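PDB 5H9N: lipocalin AI-4 from Rhodnius prolixus, which binds cysteinyl leukotrienes such as leukotriene C4 as a salivary lipocalin of a blood-feeding insect, probably blunting the host's response to the bite. Local coordinates for residues Y32-E46 with Q144-S156. The protein carries 1 engineered substitution. Numbering follows the deposited sequence.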
ATOM      1  N   TYR A  32       2.645   9.783   0.924  1.00  8.55           N
ATOM      2  CA  TYR A  32       3.477   9.722  -0.280  1.00  7.49           C
ATOM      3  C   TYR A  32       4.114   8.356  -0.378  1.00  8.02           C
ATOM      4  O   TYR A  32       4.684   7.863   0.594  1.00  7.46           O
ATOM      5  CB  TYR A  32       4.561  10.807  -0.250  1.00  9.39           C
ATOM      6  CG  TYR A  32       4.002  12.201  -0.262  1.00  9.60           C
ATOM      7  CD1 TYR A  32       3.604  12.812   0.920  1.00 12.99           C
ATOM      8  CD2 TYR A  32       3.844  12.903  -1.454  1.00 11.73           C
ATOM      9  CE1 TYR A  32       3.066  14.087   0.923  1.00 15.98           C
ATOM     10  CE2 TYR A  32       3.313  14.184  -1.462  1.00 11.63           C
ATOM     11  CZ  TYR A  32       2.927  14.759  -0.270  1.00 12.78           C
ATOM     12  OH  TYR A  32       2.391  16.029  -0.246  1.00 17.44           O
ATOM     13  N   LEU A  33       4.042   7.746  -1.560  1.00  7.46           N
ATOM     14  CA  LEU A  33       4.676   6.462  -1.787  1.00  7.39           C
ATOM     15  C   LEU A  33       6.145   6.713  -2.137  1.00  7.23           C
ATOM     16  O   LEU A  33       6.472   7.060  -3.278  1.00  8.00           O
ATOM     17  CB  LEU A  33       3.939   5.706  -2.901  1.00  7.47           C
ATOM     18  CG  LEU A  33       4.517   4.352  -3.320  1.00  8.02           C
ATOM     19  CD1 LEU A  33       4.843   3.491  -2.117  1.00  9.27           C
ATOM     20  CD2 LEU A  33       3.556   3.622  -4.266  1.00 10.55           C
ATOM     21  N   THR A  34       7.039   6.591  -1.170  1.00  6.73           N
ATOM     22  CA  THR A  34       8.420   7.011  -1.398  1.00  7.70           C
ATOM     23  C   THR A  34       9.369   5.880  -1.801  1.00  7.17           C
ATOM     24  O   THR A  34      10.380   6.138  -2.428  1.00  7.22           O
ATOM     25  CB  THR A  34       8.988   7.725  -0.153  1.00  6.84           C
ATOM     26  OG1 THR A  34       8.937   6.855   0.984  1.00  8.86           O
ATOM     27  CG2 THR A  34       8.200   8.965   0.176  1.00  8.96           C
ATOM     28  N   HIS A  35       9.074   4.645  -1.412  1.00  7.12           N
ATOM     29  CA  HIS A  35       9.944   3.505  -1.682  1.00  6.63           C
ATOM     30  C   HIS A  35       9.113   2.261  -1.910  1.00  6.91           C
ATOM     31  O   HIS A  35       8.002   2.163  -1.377  1.00  7.84           O
ATOM     32  CB  HIS A  35      10.906   3.207  -0.525  1.00  8.40           C
ATOM     33  CG  HIS A  35      11.827   4.329  -0.173  1.00  8.74           C
ATOM     34  ND1 HIS A  35      11.388   5.485   0.427  1.00  9.80           N
ATOM     35  CD2 HIS A  35      13.171   4.449  -0.294  1.00 11.25           C
ATOM     36  CE1 HIS A  35      12.419   6.286   0.633  1.00 12.46           C
ATOM     37  NE2 HIS A  35      13.509   5.683   0.199  1.00 12.04           N
ATOM     38  N   SER A  36       9.646   1.279  -2.622  1.00  8.52           N
ATOM     39  CA  SER A  36       8.957  -0.004  -2.759  1.00  9.18           C
ATOM     40  C   SER A  36       9.985  -1.095  -3.062  1.00  9.30           C
ATOM     41  O   SER A  36      11.098  -0.807  -3.535  1.00  9.74           O
ATOM     42  CB  SER A  36       7.872   0.075  -3.837  1.00  8.37           C
ATOM     43  OG  SER A  36       8.423   0.418  -5.094  1.00  9.91           O
ATOM     44  N   ARG A  37       9.639  -2.343  -2.766  1.00  9.26           N
ATOM     45  CA  ARG A  37      10.536  -3.466  -3.014  1.00  8.60           C
ATOM     46  C   ARG A  37      10.830  -3.582  -4.501  1.00  9.64           C
ATOM     47  O   ARG A  37      11.979  -3.696  -4.899  1.00 11.12           O
ATOM     48  CB  ARG A  37       9.925  -4.769  -2.488  1.00  9.10           C
ATOM     49  CG  ARG A  37      10.853  -5.966  -2.675  1.00 10.28           C
ATOM     50  CD  ARG A  37      10.132  -7.289  -2.482  1.00 10.73           C
ATOM     51  NE  ARG A  37       9.114  -7.489  -3.513  1.00 10.87           N
ATOM     52  CZ  ARG A  37       8.051  -8.274  -3.385  1.00 10.43           C
ATOM     53  NH1 ARG A  37       7.832  -8.958  -2.263  1.00 12.07           N
ATOM     54  NH2 ARG A  37       7.190  -8.369  -4.386  1.00 13.40           N
ATOM     55  N   ASP A  38       9.769  -3.576  -5.305  1.00  9.50           N
ATOM     56  CA  ASP A  38       9.850  -3.661  -6.760  1.00 10.08           C
ATOM     57  C   ASP A  38       9.438  -2.310  -7.302  1.00  9.89           C
ATOM     58  O   ASP A  38       8.507  -1.697  -6.779  1.00  9.99           O
ATOM     59  CB  ASP A  38       8.918  -4.743  -7.316  1.00 12.66           C
ATOM     60  CG  ASP A  38       9.129  -6.105  -6.683  1.00 13.40           C
ATOM     61  OD1 ASP A  38      10.209  -6.349  -6.118  1.00 16.25           O
ATOM     62  OD2 ASP A  38       8.204  -6.943  -6.780  1.00 16.41           O
ATOM     63  N   SER A  39      10.098  -1.839  -8.352  1.00 11.33           N
ATOM     64  CA  SER A  39       9.744  -0.557  -8.942  1.00 11.71           C
ATOM     65  C   SER A  39       9.884  -0.595 -10.454  1.00 12.59           C
ATOM     66  O   SER A  39      10.541  -1.466 -11.009  1.00 15.48           O
ATOM     67  CB  SER A  39      10.606   0.559  -8.360  1.00 12.46           C
ATOM     68  OG  SER A  39      11.975   0.301  -8.563  1.00 15.95           O
ATOM     69  N   GLU A  40       9.241   0.354 -11.111  1.00 15.78           N
ATOM     70  CA  GLU A  40       9.356   0.494 -12.549  1.00 14.92           C
ATOM     71  C   GLU A  40      10.073   1.792 -12.861  1.00 13.89           C
ATOM     72  O   GLU A  40      10.358   2.589 -11.966  1.00 14.81           O
ATOM     73  CB  GLU A  40       7.975   0.464 -13.200  1.00 28.73           C
ATOM     74  CG  GLU A  40       7.245  -0.862 -13.049  1.00 49.22           C
ATOM     75  CD  GLU A  40       6.507  -0.977 -11.731  1.00 64.72           C
ATOM     76  OE1 GLU A  40       6.600  -0.036 -10.913  1.00 65.76           O
ATOM     77  OE2 GLU A  40       5.836  -2.008 -11.513  1.00 73.31           O
ATOM     78  N   VAL A  41      10.386   1.996 -14.125  1.00 12.51           N
ATOM     79  CA  VAL A  41      10.890   3.285 -14.576  1.00 12.19           C
ATOM     80  C   VAL A  41       9.920   3.872 -15.594  1.00 11.74           C
ATOM     81  O   VAL A  41       9.234   3.132 -16.292  1.00 13.89           O
ATOM     82  CB  VAL A  41      12.306   3.181 -15.176  1.00 15.07           C
ATOM     83  CG1 VAL A  41      13.336   2.943 -14.073  1.00 18.01           C
ATOM     84  CG2 VAL A  41      12.378   2.088 -16.231  1.00 16.99           C
ATOM     85  N   PRO A  42       9.821   5.209 -15.644  1.00 11.52           N
ATOM     86  CA  PRO A  42      10.497   6.159 -14.752  1.00 12.30           C
ATOM     87  C   PRO A  42       9.843   6.179 -13.378  1.00 10.70           C
ATOM     88  O   PRO A  42       8.631   5.956 -13.281  1.00 11.59           O
ATOM     89  CB  PRO A  42      10.291   7.494 -15.462  1.00 13.82           C
ATOM     90  CG  PRO A  42       8.955   7.330 -16.131  1.00 16.23           C
ATOM     91  CD  PRO A  42       8.904   5.888 -16.579  1.00 14.80           C
ATOM     92  N   VAL A  43      10.606   6.446 -12.326  1.00  9.87           N
ATOM     93  CA  VAL A  43       9.979   6.543 -11.017  1.00 10.17           C
ATOM     94  C   VAL A  43       9.169   7.839 -10.938  1.00 10.19           C
ATOM     95  O   VAL A  43       9.432   8.822 -11.641  1.00 11.62           O
ATOM     96  CB  VAL A  43      11.007   6.455  -9.857  1.00 11.20           C
ATOM     97  CG1 VAL A  43      11.706   5.089  -9.860  1.00 13.82           C
ATOM     98  CG2 VAL A  43      12.013   7.599  -9.908  1.00 13.38           C
ATOM     99  N   ARG A  44       8.148   7.790 -10.091  1.00  8.84           N
ATOM    100  CA  ARG A  44       7.140   8.835  -9.945  1.00  9.19           C
ATOM    101  C   ARG A  44       6.906   9.101  -8.468  1.00  8.69           C
ATOM    102  O   ARG A  44       7.366   8.334  -7.609  1.00  8.51           O
ATOM    103  CB  ARG A  44       5.831   8.416 -10.616  1.00 11.65           C
ATOM    104  CG  ARG A  44       5.907   8.258 -12.136  1.00 12.27           C
ATOM    105  CD  ARG A  44       4.626   7.639 -12.696  1.00 16.56           C
ATOM    106  NE  ARG A  44       4.437   6.287 -12.168  1.00 21.43           N
ATOM    107  CZ  ARG A  44       3.521   5.939 -11.267  1.00 19.54           C
ATOM    108  NH1 ARG A  44       2.655   6.834 -10.812  1.00 21.18           N
ATOM    109  NH2 ARG A  44       3.456   4.684 -10.841  1.00 23.43           N
ATOM    110  N   CYS A  45       6.190  10.183  -8.172  1.00  8.91           N
ATOM    111  CA  CYS A  45       5.774  10.475  -6.809  1.00  8.44           C
ATOM    112  C   CYS A  45       4.261  10.439  -6.703  1.00  9.71           C
ATOM    113  O   CYS A  45       3.569  11.409  -7.052  1.00 10.85           O
ATOM    114  CB  CYS A  45       6.300  11.833  -6.347  1.00  9.96           C
ATOM    115  SG  CYS A  45       5.971  12.104  -4.609  1.00 10.35           S
ATOM    116  N   GLU A  46       3.752   9.319  -6.220  1.00  9.05           N
ATOM    117  CA  GLU A  46       2.321   9.161  -5.999  1.00  9.17           C
ATOM    118  C   GLU A  46       1.926   9.655  -4.620  1.00  8.96           C
ATOM    119  O   GLU A  46       2.456   9.185  -3.612  1.00  9.25           O
ATOM    120  CB  GLU A  46       1.913   7.693  -6.157  1.00 10.84           C
ATOM    121  CG  GLU A  46       2.068   7.163  -7.565  1.00 12.22           C
ATOM    122  CD  GLU A  46       1.511   5.757  -7.742  1.00 12.00           C
ATOM    123  OE1 GLU A  46       1.339   5.028  -6.744  1.00 12.28           O
ATOM    124  OE2 GLU A  46       1.253   5.400  -8.907  1.00 14.43           O
ATOM    125  N   GLN A 144      13.500  -8.723   9.100  1.00 17.22           N
ATOM    126  CA  GLN A 144      12.679  -9.920   9.233  1.00 18.60           C
ATOM    127  C   GLN A 144      11.972 -10.273   7.930  1.00 18.90           C
ATOM    128  O   GLN A 144      11.830 -11.452   7.595  1.00 22.05           O
ATOM    129  CB  GLN A 144      11.668  -9.734  10.364  1.00 21.05           C
ATOM    130  CG  GLN A 144      12.343  -9.686  11.735  1.00 31.47           C
ATOM    131  CD  GLN A 144      11.401  -9.314  12.865  1.00 41.05           C
ATOM    132  OE1 GLN A 144      10.369  -8.678  12.651  1.00 44.53           O
ATOM    133  NE2 GLN A 144      11.761  -9.706  14.085  1.00 40.41           N
ATOM    134  N   LEU A 145      11.547  -9.257   7.188  1.00 18.25           N
ATOM    135  CA  LEU A 145      10.865  -9.469   5.921  1.00 18.37           C
ATOM    136  C   LEU A 145      11.805  -9.535   4.719  1.00 22.48           C
ATOM    137  O   LEU A 145      11.342  -9.644   3.580  1.00 24.44           O
ATOM    138  CB  LEU A 145       9.846  -8.356   5.683  1.00 16.45           C
ATOM    139  CG  LEU A 145       8.670  -8.269   6.654  1.00 17.96           C
ATOM    140  CD1 LEU A 145       7.949  -6.945   6.470  1.00 19.21           C
ATOM    141  CD2 LEU A 145       7.710  -9.428   6.441  1.00 20.84           C
ATOM    142  N   GLU A 146      13.109  -9.452   4.975  1.00 26.13           N
ATOM    143  CA  GLU A 146      14.128  -9.464   3.921  1.00 26.38           C
ATOM    144  C   GLU A 146      13.929  -8.315   2.925  1.00 27.81           C
ATOM    145  O   GLU A 146      14.030  -8.495   1.711  1.00 34.43           O
ATOM    146  CB  GLU A 146      14.129 -10.822   3.208  1.00 35.16           C
ATOM    147  CG  GLU A 146      14.107 -12.001   4.183  1.00 38.47           C
ATOM    148  CD  GLU A 146      14.208 -13.353   3.501  1.00 46.73           C
ATOM    149  OE1 GLU A 146      13.891 -13.445   2.299  1.00 50.06           O
ATOM    150  OE2 GLU A 146      14.601 -14.329   4.176  1.00 49.66           O
ATOM    151  N   LEU A 147      13.651  -7.128   3.456  1.00 19.09           N
ATOM    152  CA  LEU A 147      13.457  -5.924   2.657  1.00 23.37           C
ATOM    153  C   LEU A 147      14.578  -4.923   2.901  1.00 25.69           C
ATOM    154  O   LEU A 147      14.333  -3.767   3.254  1.00 27.99           O
ATOM    155  CB  LEU A 147      12.117  -5.282   2.984  1.00 18.99           C
ATOM    156  CG  LEU A 147      10.890  -6.145   2.686  1.00 15.09           C
ATOM    157  CD1 LEU A 147       9.663  -5.466   3.229  1.00 15.11           C
ATOM    158  CD2 LEU A 147      10.746  -6.381   1.176  1.00 16.91           C
ATOM    159  N   THR A 148      15.808  -5.374   2.697  1.00 27.29           N
ATOM    160  CA  THR A 148      16.976  -4.602   3.095  1.00 32.42           C
ATOM    161  C   THR A 148      17.465  -3.606   2.047  1.00 36.25           C
ATOM    162  O   THR A 148      18.400  -2.846   2.304  1.00 40.20           O
ATOM    163  CB  THR A 148      18.142  -5.533   3.463  1.00 34.97           C
ATOM    164  OG1 THR A 148      18.455  -6.372   2.344  1.00 40.60           O
ATOM    165  CG2 THR A 148      17.771  -6.401   4.658  1.00 43.24           C
ATOM    166  N   SER A 149      16.850  -3.598   0.870  1.00 21.80           N
ATOM    167  CA  SER A 149      17.189  -2.563  -0.106  1.00 23.03           C
ATOM    168  C   SER A 149      15.980  -2.045  -0.876  1.00 18.22           C
ATOM    169  O   SER A 149      15.874  -2.249  -2.089  1.00 22.64           O
ATOM    170  CB  SER A 149      18.242  -3.080  -1.091  1.00 32.77           C
ATOM    171  OG  SER A 149      17.760  -4.195  -1.819  1.00 43.21           O
ATOM    172  N   LEU A 150      15.084  -1.355  -0.182  1.00 15.75           N
ATOM    173  CA  LEU A 150      13.926  -0.784  -0.862  1.00 12.07           C
ATOM    174  C   LEU A 150      14.367   0.218  -1.922  1.00 12.98           C
ATOM    175  O   LEU A 150      15.321   0.975  -1.730  1.00 16.37           O
ATOM    176  CB  LEU A 150      12.973  -0.109   0.122  1.00 15.21           C
ATOM    177  CG  LEU A 150      12.288  -1.036   1.127  1.00 13.28           C
ATOM    178  CD1 LEU A 150      11.428  -0.221   2.088  1.00 20.95           C
ATOM    179  CD2 LEU A 150      11.455  -2.107   0.446  1.00 15.99           C
ATOM    180  N   ASN A 151      13.682   0.202  -3.055  1.00 11.43           N
ATOM    181  CA  ASN A 151      13.962   1.130  -4.135  1.00 11.60           C
ATOM    182  C   ASN A 151      13.328   2.475  -3.872  1.00 10.17           C
ATOM    183  O   ASN A 151      12.129   2.551  -3.607  1.00  9.94           O
ATOM    184  CB  ASN A 151      13.430   0.591  -5.450  1.00 12.23           C
ATOM    185  CG  ASN A 151      14.126  -0.672  -5.885  1.00 15.85           C
ATOM    186  OD1 ASN A 151      14.997  -1.206  -5.181  1.00 18.69           O
ATOM    187  ND2 ASN A 151      13.760  -1.159  -7.063  1.00 20.27           N
ATOM    188  N   LYS A 152      14.113   3.538  -3.962  1.00 10.49           N
ATOM    189  CA  LYS A 152      13.573   4.881  -3.817  1.00  9.58           C
ATOM    190  C   LYS A 152      12.858   5.291  -5.102  1.00  9.21           C
ATOM    191  O   LYS A 152      13.362   5.073  -6.204  1.00 10.58           O
ATOM    192  CB  LYS A 152      14.670   5.878  -3.472  1.00 11.28           C
ATOM    193  CG  LYS A 152      14.112   7.246  -3.127  1.00 11.09           C
ATOM    194  CD  LYS A 152      15.206   8.223  -2.750  1.00 15.42           C
ATOM    195  CE  LYS A 152      14.588   9.495  -2.173  1.00 15.37           C
ATOM    196  NZ  LYS A 152      15.621  10.491  -1.778  1.00 17.98           N
ATOM    197  N   LEU A 153      11.693   5.900  -4.962  1.00  8.29           N
ATOM    198  CA  LEU A 153      10.890   6.294  -6.108  1.00  8.16           C
ATOM    199  C   LEU A 153      11.154   7.773  -6.428  1.00  8.23           C
ATOM    200  O   LEU A 153      12.295   8.233  -6.288  1.00  8.92           O
ATOM    201  CB  LEU A 153       9.415   5.968  -5.853  1.00  8.95           C
ATOM    202  CG  LEU A 153       9.223   4.485  -5.487  1.00  8.59           C
ATOM    203  CD1 LEU A 153       7.763   4.186  -5.163  1.00 10.04           C
ATOM    204  CD2 LEU A 153       9.756   3.545  -6.557  1.00 11.21           C
ATOM    205  N   GLY A 154      10.137   8.489  -6.893  1.00  7.98           N
ATOM    206  CA  GLY A 154      10.369   9.814  -7.456  1.00  9.54           C
ATOM    207  C   GLY A 154       9.983  10.980  -6.568  1.00  9.85           C
ATOM    208  O   GLY A 154       9.902  12.111  -7.051  1.00 11.94           O
ATOM    209  N   CYS A 155       9.701  10.732  -5.295  1.00  9.30           N
ATOM    210  CA  CYS A 155       9.460  11.814  -4.340  1.00  9.53           C
ATOM    211  C   CYS A 155      10.767  12.313  -3.732  1.00  9.60           C
ATOM    212  O   CYS A 155      11.718  11.532  -3.568  1.00 12.07           O
ATOM    213  CB  CYS A 155       8.553  11.334  -3.202  1.00  9.81           C
ATOM    214  SG  CYS A 155       6.986  10.583  -3.675  1.00 10.38           S
ATOM    215  N   SER A 156      10.808  13.580  -3.350  1.00 10.81           N
ATOM    216  CA  SER A 156      11.929  14.107  -2.583  1.00 12.05           C
ATOM    217  C   SER A 156      11.466  15.248  -1.692  1.00 16.39           C
ATOM    218  O   SER A 156      10.343  15.734  -1.834  1.00 13.66           O
ATOM    219  CB  SER A 156      13.052  14.574  -3.512  1.00 12.61           C
ATOM    220  OG  SER A 156      12.654  15.714  -4.254  1.00 13.02           O
TER
HETATM  221  O   HOH W   1      10.637   8.742  -3.405  1.00 10.65           O
HETATM  222  O   HOH W   2      14.074  -4.096  -3.189  1.00 19.85           O
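Cys45 holds SG anti to its backbone N (chi1 -173°), whereas Cys155 sets SG beside its own N (chi1 -54°); these two rotations bring the sulfurs together as a disulfide with SG of Cys45 2.1 Å from SG of Cys155. Two residues before Cys155, Leu153 turns CG away from its carbonyl carbon (chi1 -55°), which directs its two methyls to different neighbours. Leu153 CD1 lies 3.7 Å from Leu33 CG, the two side chains crossing at a slant, while Leu153 CD2 rests 3.6 Å from Ser39 CB and also meets Ser36 OG, which donates to Asp38 O. Val43 covers the Leu153–Gly154 peptide, its CG2 3.6 Å from Leu153 C. Backbone bonds run alongside: Ser36 and Asn151 form an antiparallel hydrogen-bonded pair, Ser36 N reaching Asn151 O at 3.0 Å, and Leu153 N donates to Thr34 O. The same Thr34 O also receives a water that in turn accepts from Cys155 N. Farther along, Gly154 N bonds to Arg44 O at 2.9 Å. On the face opposite Ser36 and Asn151, His35 CD2 lies 3.6 Å from Lys152 CA. Beyond the strand, Leu147 CD2 packs on the aliphatic part of Arg37, whose guanidinium bridges Asp38 and Asp121. The C-terminal tail is thereby joined to the end of strand 30-36 and to the loop after it in the lipocalin barrel: 151-152 adds a short antiparallel strand to 30-36, which itself runs between 46-51 and 120-127 and forms a classic bulge opposite Leu125, while Leu147 and Leu150 lean on Leu142 of helix 139-144.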